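Protein-L-isoaspartate(D-aspartate) O-methyltransferase (PDB 1VBF) probably repairs or marks damaged proteins by methylating L-isoaspartyl residues in them, with S-adenosyl-L-methionine as the methyl donor. Local coordinates at residues N21-S26 with Y84-A89; L8-T13 with A55-I60; C149-Q154 with G159-P164. All blocks are in the same frame, centred on the assembly; numbering follows the deposited sequence.

Interactions 1 and 2 lie on one side of the central mixed sheet, in a layer of helices formed by 4-10, 14-22, 56-65 and 83-91; interaction 3 lies on the other side, where helix 149-154 packs on strand 159-165. The centres of interactions 1 and 2 are about 12 Å apart and their segments touch, whereas interaction 3 is about 22 Å and about 21 Å from them, centre to centre. Along the chain the segments of 1 and 2 alternate (8-13, 21-26, 55-60, 84-89), so the N-terminal part is woven into the methyltransferase fold. Interaction 3 follows both and is the one that reaches a second subunit.

Interaction 1 (N21-S26 with Y84-A89); sequences NKVDRS and YTALIA
Ala-86 and Leu-87 meet Val-23 where the N-terminal part of the chain packs on the Rossmann-like fold of a class I methyltransferase. Helix 83-91 is the crossover of a beta-alpha-beta unit, linking the parallel neighbours 73-77 and 94-99, and Val-23 is the first residue beyond helix 14-22 to leave helical backbone angles. Tyr-84 comes first along the helix; its ring stacks with Trp-141 and its OH bonds Thr-54 O, which holds the ring beyond the valine contact with its end on the Arg-25 side. Thr-85 faces the sheet, where OG1 bonds Glu-76 OE1 and the side chain rests on strand 94-99. At Ala-86 the helix turns a methyl toward the loop: Ala-86 CB lies 4.1 Å from Val-23 CG1, and Phe-28 and Tyr-115 add to the same apolar patch. Leu-87 supplies the nearer contact. Its CG stands opposite the carbonyl carbon (chi1 -60°), and the CD2 branch crosses the valine at a slant, with Leu-87 CD2 3.6 Å from Val-23 CB and 3.7 Å from Val-23 CG2. The leucine also touches Ile-60 and Leu-63, and so links Val-23 to helix 56-65. Val-23 thus divides its methyls: CG1, opposite the backbone N (chi1 179°), goes to Ala-86 and CG2 to Leu-87. No hydrogen bond joins the segments, but beside this apolar contact Lys-22 NZ makes a salt bridge to Glu-90, joining helix 14-22 to helix 83-91. Just beyond Val-23 the chain is held by an Asx turn, in which Ser-26 N donates to Asp-24 OD1 over 3.1 Å. Ser-26 OG donates to the same Asp-24 OD1 at 2.6 Å, and both donors arrive from one face of the carboxylate, above its plane.

Interaction 2 (L8-T13 with A55-I60); sequences LRKIKT and ALNLGI
Ile-11 and Ile-60 make the apolar half of this contact, and Lys-10 with Asn-57 the polar half, where helix 4-10 and the residues after it meet the first turns of helix 56-65. It is plain structural packing of the N-terminal helices on helix 56-65, beside the Rossmann-like methyltransferase sheet. In the apolar half one methyl does the work on the helix 56-65 side: Ile-60 CG2 lies 3.6 Å from Ile-11 CD1 and 3.7 Å from Ile-11 CG1, the two branched chains passing at a slant. With its CG1 arm swung opposite the carbonyl carbon (chi1 -59°) and extended onward, Ile-11 lays the end of that arm against Ile-60. The pair belongs to a wider cluster, for Ile-11 touches Leu-16 and Ala-17, and Ile-60 touches Ile-7, Phe-20 and Leu-87.

The polar half is looser. The extended chain of Lys-10 meets the side chain of Asn-57 at about a right angle, and Lys-10 NZ stops 3.6 Å from Asn-57 OD1, which does not count as a hydrogen bond. Hydrogen bonding to helix 56-65 comes instead just after Ile-11, where Lys-12 N and Thr-13 N each bond one carboxylate oxygen of Asp-64.

With no hydrogen bond of its own, the contact owes its cohesion chiefly to the isoleucine pair; any charge-dipole attraction between exposed Lys-10 and Asn-57 is probably weak and screened by solvent.

Interaction 3 (C149-Q154 with G159-P164); sequences CKPYEQ and GIMILP
Pro-151, with the backbone of Tyr-152, meets selenomethionine Met-161 where helix 149-154 packs on strand 159-165. The helix belongs to the beta-alpha-beta connection between the parallel neighbours 135-140 and 159-165, on one face of the Rossmann-like sheet. At its start Cys-149 points away from the strand, and its SG forms the disulfide with Cys-149 of the second subunit. Lys-150 NZ pairs with Glu-153 of that subunit and, over a long 3.8 Å, with Glu-153 OE1 of its own chain. Pro-151 turns inward. The end of the selenomethionine meets its ring, with Met-161 CE nearest to Pro-151 CB and 3.9 Å from Pro-151 CG. An extended chain, CG opposite the backbone N (chi1 177°), carries selenium and methyl from strand to helix. Tyr-152 N lies 4.2 Å from Met-161 SE; the side chain packs on Tyr-200 of the second subunit, its ring makes a cation-pi contact with Lys-178 and its OH bonds Gly-180 O. Glu-153 returns the salt bridge to Lys-150 of the second subunit, and the two lysines probably offset its closeness to Glu-153 there. Gln-154 bonds its backbone to that of Tyr-135 and its side-chain amide to Leu-127 O and Tyr-129 N.

Toward strand 159-165 the contact is therefore apolar, with no hydrogen bond between the two segments, while charged groups and a disulfide of the same helix join the subunits.

Interaction 1 (N21-S26 with Y84-A89)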
loop_
_atom_site.group_PDB
_atom_site.type_symbol
_atom_site.label_atom_id
_atom_site.label_comp_id
_atom_site.label_asym_id
_atom_site.label_seq_id
_atom_site.Cartn_x
_atom_site.Cartn_y
_atom_site.Cartn_z
ATOM N N ASN B 21 40.425 -19.437 3.541
ATOM C CA ASN B 21 40.607 -20.855 3.705
ATOM C C ASN B 21 41.071 -21.211 5.114
ATOM O O ASN B 21 40.600 -22.176 5.707
ATOM C CB ASN B 21 41.608 -21.399 2.703
ATOM C CG ASN B 21 41.377 -22.865 2.417
ATOM O OD1 ASN B 21 41.133 -23.246 1.282
ATOM N ND2 ASN B 21 41.430 -23.689 3.443
ATOM N N LYS B 22 41.966 -20.400 5.659
ATOM C CA LYS B 22 42.526 -20.622 6.994
ATOM C C LYS B 22 41.653 -20.339 8.254
ATOM O O LYS B 22 41.588 -21.176 9.149
ATOM C CB LYS B 22 43.841 -19.840 7.085
ATOM C CG LYS B 22 44.467 -19.825 8.452
ATOM C CD LYS B 22 45.618 -18.843 8.485
ATOM C CE LYS B 22 46.072 -18.568 9.914
ATOM N NZ LYS B 22 47.209 -17.604 9.922
ATOM N N VAL B 23 40.994 -19.177 8.324
ATOM C CA VAL B 23 40.180 -18.824 9.495
ATOM C C VAL B 23 38.915 -19.674 9.645
ATOM O O VAL B 23 38.077 -19.745 8.752
ATOM C CB VAL B 23 39.802 -17.302 9.480
ATOM C CG1 VAL B 23 38.929 -16.954 10.677
ATOM C CG2 VAL B 23 41.073 -16.443 9.488
ATOM N N ASP B 24 38.780 -20.320 10.790
ATOM C CA ASP B 24 37.633 -21.182 11.026
ATOM C C ASP B 24 36.458 -20.379 11.560
ATOM O O ASP B 24 36.398 -20.075 12.748
ATOM C CB ASP B 24 38.021 -22.302 12.006
ATOM C CG ASP B 24 36.879 -23.263 12.281
ATOM O OD1 ASP B 24 35.837 -23.148 11.599
ATOM O OD2 ASP B 24 37.020 -24.133 13.174
ATOM N N ARG B 25 35.522 -20.053 10.675
ATOM C CA ARG B 25 34.352 -19.261 11.040
ATOM C C ARG B 25 33.451 -19.865 12.137
ATOM O O ARG B 25 32.695 -19.157 12.787
ATOM C CB ARG B 25 33.545 -18.951 9.770
ATOM C CG ARG B 25 32.323 -18.065 9.980
ATOM C CD ARG B 25 31.855 -17.460 8.653
ATOM N NE ARG B 25 30.637 -16.655 8.796
ATOM C CZ ARG B 25 29.414 -17.055 8.451
ATOM N NH1 ARG B 25 29.227 -18.255 7.927
ATOM N NH2 ARG B 25 28.371 -16.259 8.643
ATOM N N SER B 26 33.523 -21.160 12.370
ATOM C CA SER B 26 32.679 -21.714 13.415
ATOM C C SER B 26 33.206 -21.268 14.786
ATOM O O SER B 26 32.496 -21.340 15.804
ATOM C CB SER B 26 32.656 -23.237 13.320
ATOM O OG SER B 26 33.970 -23.743 13.376
ATOM N N TYR B 84 34.904 -11.237 10.288
ATOM C CA TYR B 84 35.449 -10.502 9.157
ATOM C C TYR B 84 36.664 -9.700 9.626
ATOM O O TYR B 84 37.556 -9.367 8.828
ATOM C CB TYR B 84 34.398 -9.572 8.518
ATOM C CG TYR B 84 33.221 -10.305 7.919
ATOM C CD1 TYR B 84 31.978 -10.261 8.525
ATOM C CD2 TYR B 84 33.367 -11.097 6.777
ATOM C CE1 TYR B 84 30.919 -10.974 8.038
ATOM C CE2 TYR B 84 32.296 -11.826 6.270
ATOM C CZ TYR B 84 31.076 -11.755 6.911
ATOM O OH TYR B 84 30.007 -12.458 6.422
ATOM N N THR B 85 36.696 -9.408 10.928
ATOM C CA THR B 85 37.798 -8.660 11.495
ATOM C C THR B 85 39.016 -9.569 11.355
ATOM O O THR B 85 40.035 -9.155 10.804
ATOM C CB THR B 85 37.545 -8.309 12.972
ATOM O OG1 THR B 85 36.171 -7.954 13.149
ATOM C CG2 THR B 85 38.415 -7.119 13.393
ATOM N N ALA B 86 38.904 -10.810 11.827
ATOM C CA ALA B 86 39.998 -11.777 11.692
ATOM C C ALA B 86 40.544 -11.878 10.242
ATOM O O ALA B 86 41.751 -11.765 10.039
ATOM C CB ALA B 86 39.549 -13.154 12.172
ATOM N N LEU B 87 39.677 -12.090 9.245
ATOM C CA LEU B 87 40.116 -12.190 7.848
ATOM C C LEU B 87 40.914 -10.978 7.372
ATOM O O LEU B 87 41.844 -11.120 6.574
ATOM C CB LEU B 87 38.924 -12.384 6.911
ATOM C CG LEU B 87 38.008 -13.609 7.085
ATOM C CD1 LEU B 87 36.915 -13.549 6.028
ATOM C CD2 LEU B 87 38.796 -14.922 6.965
ATOM N N ILE B 88 40.563 -9.785 7.846
ATOM C CA ILE B 88 41.290 -8.585 7.446
ATOM C C ILE B 88 42.664 -8.560 8.140
ATOM O O ILE B 88 43.708 -8.301 7.519
ATOM C CB ILE B 88 40.487 -7.319 7.816
ATOM C CG1 ILE B 88 39.121 -7.367 7.130
ATOM C CG2 ILE B 88 41.251 -6.041 7.395
ATOM C CD1 ILE B 88 38.215 -6.234 7.510
ATOM N N ALA B 89 42.653 -8.838 9.436
ATOM C CA ALA B 89 43.868 -8.871 10.240
ATOM C C ALA B 89 44.916 -9.804 9.614
ATOM O O ALA B 89 46.116 -9.529 9.642
ATOM C CB ALA B 89 43.528 -9.332 11.640
#

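Interaction 2 (L8-T13 with A55-I60)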
loop_
_atom_site.group_PDB
_atom_site.type_symbol
_atom_site.label_atom_id
_atom_site.label_comp_id
_atom_site.label_asym_id
_atom_site.label_seq_id
_atom_site.Cartn_x
_atom_site.Cartn_y
_atom_site.Cartn_z
ATOM N N LEU B 8 35.206 -19.719 -2.306
ATOM C CA LEU B 8 36.653 -19.585 -2.464
ATOM C C LEU B 8 37.047 -19.441 -3.925
ATOM O O LEU B 8 37.938 -18.674 -4.264
ATOM C CB LEU B 8 37.346 -20.801 -1.855
ATOM C CG LEU B 8 38.811 -20.731 -1.425
ATOM C CD1 LEU B 8 39.226 -22.113 -0.957
ATOM C CD2 LEU B 8 39.698 -20.289 -2.563
ATOM N N ARG B 9 36.377 -20.184 -4.788
ATOM C CA ARG B 9 36.639 -20.159 -6.223
ATOM C C ARG B 9 36.475 -18.737 -6.792
ATOM O O ARG B 9 37.226 -18.301 -7.674
ATOM C CB ARG B 9 35.649 -21.098 -6.921
ATOM C CG ARG B 9 36.251 -21.970 -7.992
ATOM C CD ARG B 9 35.174 -22.659 -8.823
ATOM N NE ARG B 9 34.546 -21.752 -9.788
ATOM C CZ ARG B 9 33.704 -22.135 -10.751
ATOM N NH1 ARG B 9 33.375 -23.416 -10.888
ATOM N NH2 ARG B 9 33.203 -21.234 -11.589
ATOM N N LYS B 10 35.478 -18.031 -6.271
ATOM C CA LYS B 10 35.152 -16.680 -6.702
ATOM C C LYS B 10 36.112 -15.581 -6.246
ATOM O O LYS B 10 36.201 -14.546 -6.902
ATOM C CB LYS B 10 33.758 -16.304 -6.198
ATOM C CG LYS B 10 32.593 -17.123 -6.722
ATOM C CD LYS B 10 31.362 -16.790 -5.879
ATOM C CE LYS B 10 30.060 -16.979 -6.639
ATOM N NZ LYS B 10 28.927 -16.300 -5.925
ATOM N N ILE B 11 36.803 -15.784 -5.121
ATOM C CA ILE B 11 37.708 -14.761 -4.598
ATOM C C ILE B 11 38.833 -14.331 -5.553
ATOM O O ILE B 11 39.673 -15.128 -5.960
ATOM C CB ILE B 11 38.303 -15.197 -3.234
ATOM C CG1 ILE B 11 37.152 -15.440 -2.258
ATOM C CG2 ILE B 11 39.341 -14.150 -2.716
ATOM C CD1 ILE B 11 37.589 -15.983 -0.953
ATOM N N LYS B 12 38.820 -13.042 -5.887
ATOM C CA LYS B 12 39.775 -12.428 -6.795
ATOM C C LYS B 12 41.065 -11.955 -6.125
ATOM O O LYS B 12 42.073 -11.744 -6.789
ATOM C CB LYS B 12 39.113 -11.239 -7.493
ATOM C CG LYS B 12 38.726 -11.461 -8.940
ATOM C CD LYS B 12 37.598 -12.444 -9.082
ATOM C CE LYS B 12 37.435 -12.860 -10.534
ATOM N NZ LYS B 12 36.285 -13.794 -10.710
ATOM N N THR B 13 41.039 -11.761 -4.814
ATOM C CA THR B 13 42.234 -11.310 -4.109
ATOM C C THR B 13 42.900 -12.515 -3.458
ATOM O O THR B 13 42.393 -13.080 -2.495
ATOM C CB THR B 13 41.863 -10.260 -3.047
ATOM O OG1 THR B 13 41.372 -9.092 -3.705
ATOM C CG2 THR B 13 43.063 -9.892 -2.192
ATOM N N ALA B 55 25.637 -12.015 5.657
ATOM C CA ALA B 55 25.714 -13.298 4.992
ATOM C C ALA B 55 27.142 -13.488 4.500
ATOM O O ALA B 55 27.772 -12.543 3.988
ATOM C CB ALA B 55 24.770 -13.324 3.833
ATOM N N LEU B 56 27.642 -14.712 4.645
ATOM C CA LEU B 56 28.998 -15.027 4.241
ATOM C C LEU B 56 29.259 -14.677 2.793
ATOM O O LEU B 56 30.319 -14.121 2.461
ATOM C CB LEU B 56 29.301 -16.507 4.442
ATOM C CG LEU B 56 30.665 -16.912 5.034
ATOM C CD1 LEU B 56 31.024 -18.316 4.556
ATOM C CD2 LEU B 56 31.751 -15.957 4.615
ATOM N N ASN B 57 28.312 -15.023 1.925
ATOM C CA ASN B 57 28.492 -14.726 0.517
ATOM C C ASN B 57 28.630 -13.216 0.321
ATOM O O ASN B 57 29.458 -12.744 -0.460
ATOM C CB ASN B 57 27.328 -15.276 -0.297
ATOM C CG ASN B 57 27.799 -16.004 -1.576
ATOM O OD1 ASN B 57 28.429 -15.407 -2.469
ATOM N ND2 ASN B 57 27.495 -17.305 -1.663
ATOM N N LEU B 58 27.837 -12.447 1.050
ATOM C CA LEU B 58 27.912 -11.006 0.926
ATOM C C LEU B 58 29.239 -10.488 1.481
ATOM O O LEU B 58 29.960 -9.745 0.786
ATOM C CB LEU B 58 26.755 -10.363 1.670
ATOM C CG LEU B 58 25.983 -9.303 0.900
ATOM C CD1 LEU B 58 25.239 -8.493 1.884
ATOM C CD2 LEU B 58 26.897 -8.386 0.137
ATOM N N GLY B 59 29.545 -10.873 2.732
ATOM C CA GLY B 59 30.786 -10.464 3.389
ATOM C C GLY B 59 32.082 -10.702 2.607
ATOM O O GLY B 59 32.948 -9.819 2.487
ATOM N N ILE B 60 32.223 -11.901 2.063
ATOM C CA ILE B 60 33.419 -12.233 1.299
ATOM C C ILE B 60 33.492 -11.386 0.034
ATOM O O ILE B 60 34.584 -10.973 -0.399
ATOM C CB ILE B 60 33.434 -13.736 0.939
ATOM C CG1 ILE B 60 33.352 -14.561 2.224
ATOM C CG2 ILE B 60 34.702 -14.082 0.184
ATOM C CD1 ILE B 60 34.388 -14.124 3.271
#

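Interaction 3 (C149-Q154 with G159-P164)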
loop_
_atom_site.group_PDB
_atom_site.type_symbol
_atom_site.label_atom_id
_atom_site.label_comp_id
_atom_site.label_asym_id
_atom_site.label_seq_id
_atom_site.Cartn_x
_atom_site.Cartn_y
_atom_site.Cartn_z
ATOM N N CYS B 149 30.433 10.481 6.757
ATOM C CA CYS B 149 31.386 11.563 6.716
ATOM C C CYS B 149 32.711 11.383 7.472
ATOM O O CYS B 149 33.772 11.629 6.911
ATOM C CB CYS B 149 30.620 12.771 7.201
ATOM S SG CYS B 149 31.422 14.353 7.586
ATOM N N LYS B 150 32.672 10.967 8.730
ATOM C CA LYS B 150 33.918 10.787 9.475
ATOM C C LYS B 150 34.823 9.728 8.827
ATOM O O LYS B 150 35.998 9.985 8.555
ATOM C CB LYS B 150 33.636 10.409 10.936
ATOM C CG LYS B 150 32.938 11.476 11.710
ATOM C CD LYS B 150 33.694 12.782 11.634
ATOM C CE LYS B 150 33.017 13.836 12.487
ATOM N NZ LYS B 150 33.776 15.111 12.570
ATOM N N PRO B 151 34.291 8.516 8.583
ATOM C CA PRO B 151 35.125 7.482 7.953
ATOM C C PRO B 151 35.724 8.032 6.658
ATOM O O PRO B 151 36.932 7.976 6.443
ATOM C CB PRO B 151 34.134 6.361 7.685
ATOM C CG PRO B 151 33.143 6.519 8.805
ATOM C CD PRO B 151 32.939 8.009 8.866
ATOM N N TYR B 152 34.869 8.586 5.805
ATOM C CA TYR B 152 35.334 9.158 4.559
ATOM C C TYR B 152 36.458 10.179 4.774
ATOM O O TYR B 152 37.420 10.212 3.997
ATOM C CB TYR B 152 34.185 9.832 3.804
ATOM C CG TYR B 152 34.591 10.320 2.429
ATOM C CD1 TYR B 152 34.645 9.449 1.348
ATOM C CD2 TYR B 152 35.002 11.636 2.233
ATOM C CE1 TYR B 152 35.108 9.877 0.103
ATOM C CE2 TYR B 152 35.464 12.074 1.003
ATOM C CZ TYR B 152 35.523 11.200 -0.063
ATOM O OH TYR B 152 36.021 11.647 -1.279
ATOM N N GLU B 153 36.349 11.017 5.805
ATOM C CA GLU B 153 37.399 12.012 6.037
ATOM C C GLU B 153 38.673 11.305 6.474
ATOM O O GLU B 153 39.776 11.686 6.086
ATOM C CB GLU B 153 37.007 13.018 7.127
ATOM C CG GLU B 153 35.673 13.706 6.925
ATOM C CD GLU B 153 35.309 14.636 8.080
ATOM O OE1 GLU B 153 35.428 14.226 9.267
ATOM O OE2 GLU B 153 34.887 15.781 7.786
ATOM N N GLN B 154 38.514 10.270 7.287
ATOM C CA GLN B 154 39.642 9.510 7.780
ATOM C C GLN B 154 40.349 8.652 6.692
ATOM O O GLN B 154 41.480 8.205 6.869
ATOM C CB GLN B 154 39.160 8.672 8.965
ATOM C CG GLN B 154 38.873 9.517 10.205
ATOM C CD GLN B 154 37.929 8.852 11.190
ATOM O OE1 GLN B 154 37.976 7.646 11.405
ATOM N NE2 GLN B 154 37.072 9.647 11.805
ATOM N N GLY B 159 42.155 6.168 -1.008
ATOM C CA GLY B 159 41.534 5.082 -0.274
ATOM C C GLY B 159 40.250 4.558 -0.869
ATOM O O GLY B 159 39.667 5.173 -1.741
ATOM N N ILE B 160 39.798 3.411 -0.384
ATOM C CA ILE B 160 38.568 2.808 -0.875
ATOM C C ILE B 160 37.691 2.497 0.296
ATOM O O ILE B 160 38.172 1.963 1.292
ATOM C CB ILE B 160 38.849 1.485 -1.608
ATOM C CG1 ILE B 160 39.576 1.785 -2.915
ATOM C CG2 ILE B 160 37.546 0.670 -1.807
ATOM C CD1 ILE B 160 39.985 0.538 -3.644
HETATM N N MSE B 161 36.408 2.839 0.181
HETATM C CA MSE B 161 35.443 2.535 1.235
HETATM C C MSE B 161 34.237 1.794 0.672
HETATM O O MSE B 161 33.768 2.097 -0.424
HETATM C CB MSE B 161 34.955 3.799 1.942
HETATM C CG MSE B 161 33.877 3.520 3.005
HETATM SE SE MSE B 161 33.264 5.129 3.966
HETATM C CE MSE B 161 32.748 4.295 5.604
ATOM N N ILE B 162 33.751 0.811 1.420
ATOM C CA ILE B 162 32.580 0.059 1.020
ATOM C C ILE B 162 31.541 0.120 2.136
ATOM O O ILE B 162 31.852 -0.183 3.287
ATOM C CB ILE B 162 32.953 -1.411 0.690
ATOM C CG1 ILE B 162 33.695 -1.437 -0.646
ATOM C CG2 ILE B 162 31.696 -2.321 0.617
ATOM C CD1 ILE B 162 34.092 -2.802 -1.127
ATOM N N LEU B 163 30.322 0.551 1.805
ATOM C CA LEU B 163 29.234 0.615 2.782
ATOM C C LEU B 163 27.882 0.620 2.131
ATOM O O LEU B 163 27.762 1.010 0.974
ATOM C CB LEU B 163 29.298 1.871 3.649
ATOM C CG LEU B 163 29.474 3.298 3.093
ATOM C CD1 LEU B 163 29.149 3.441 1.624
ATOM C CD2 LEU B 163 28.613 4.213 3.921
ATOM N N PRO B 164 26.838 0.191 2.863
ATOM C CA PRO B 164 25.462 0.163 2.356
ATOM C C PRO B 164 24.820 1.518 2.698
ATOM O O PRO B 164 24.830 1.946 3.859
ATOM C CB PRO B 164 24.798 -0.961 3.153
ATOM C CG PRO B 164 25.916 -1.578 3.967
ATOM C CD PRO B 164 26.917 -0.499 4.158
#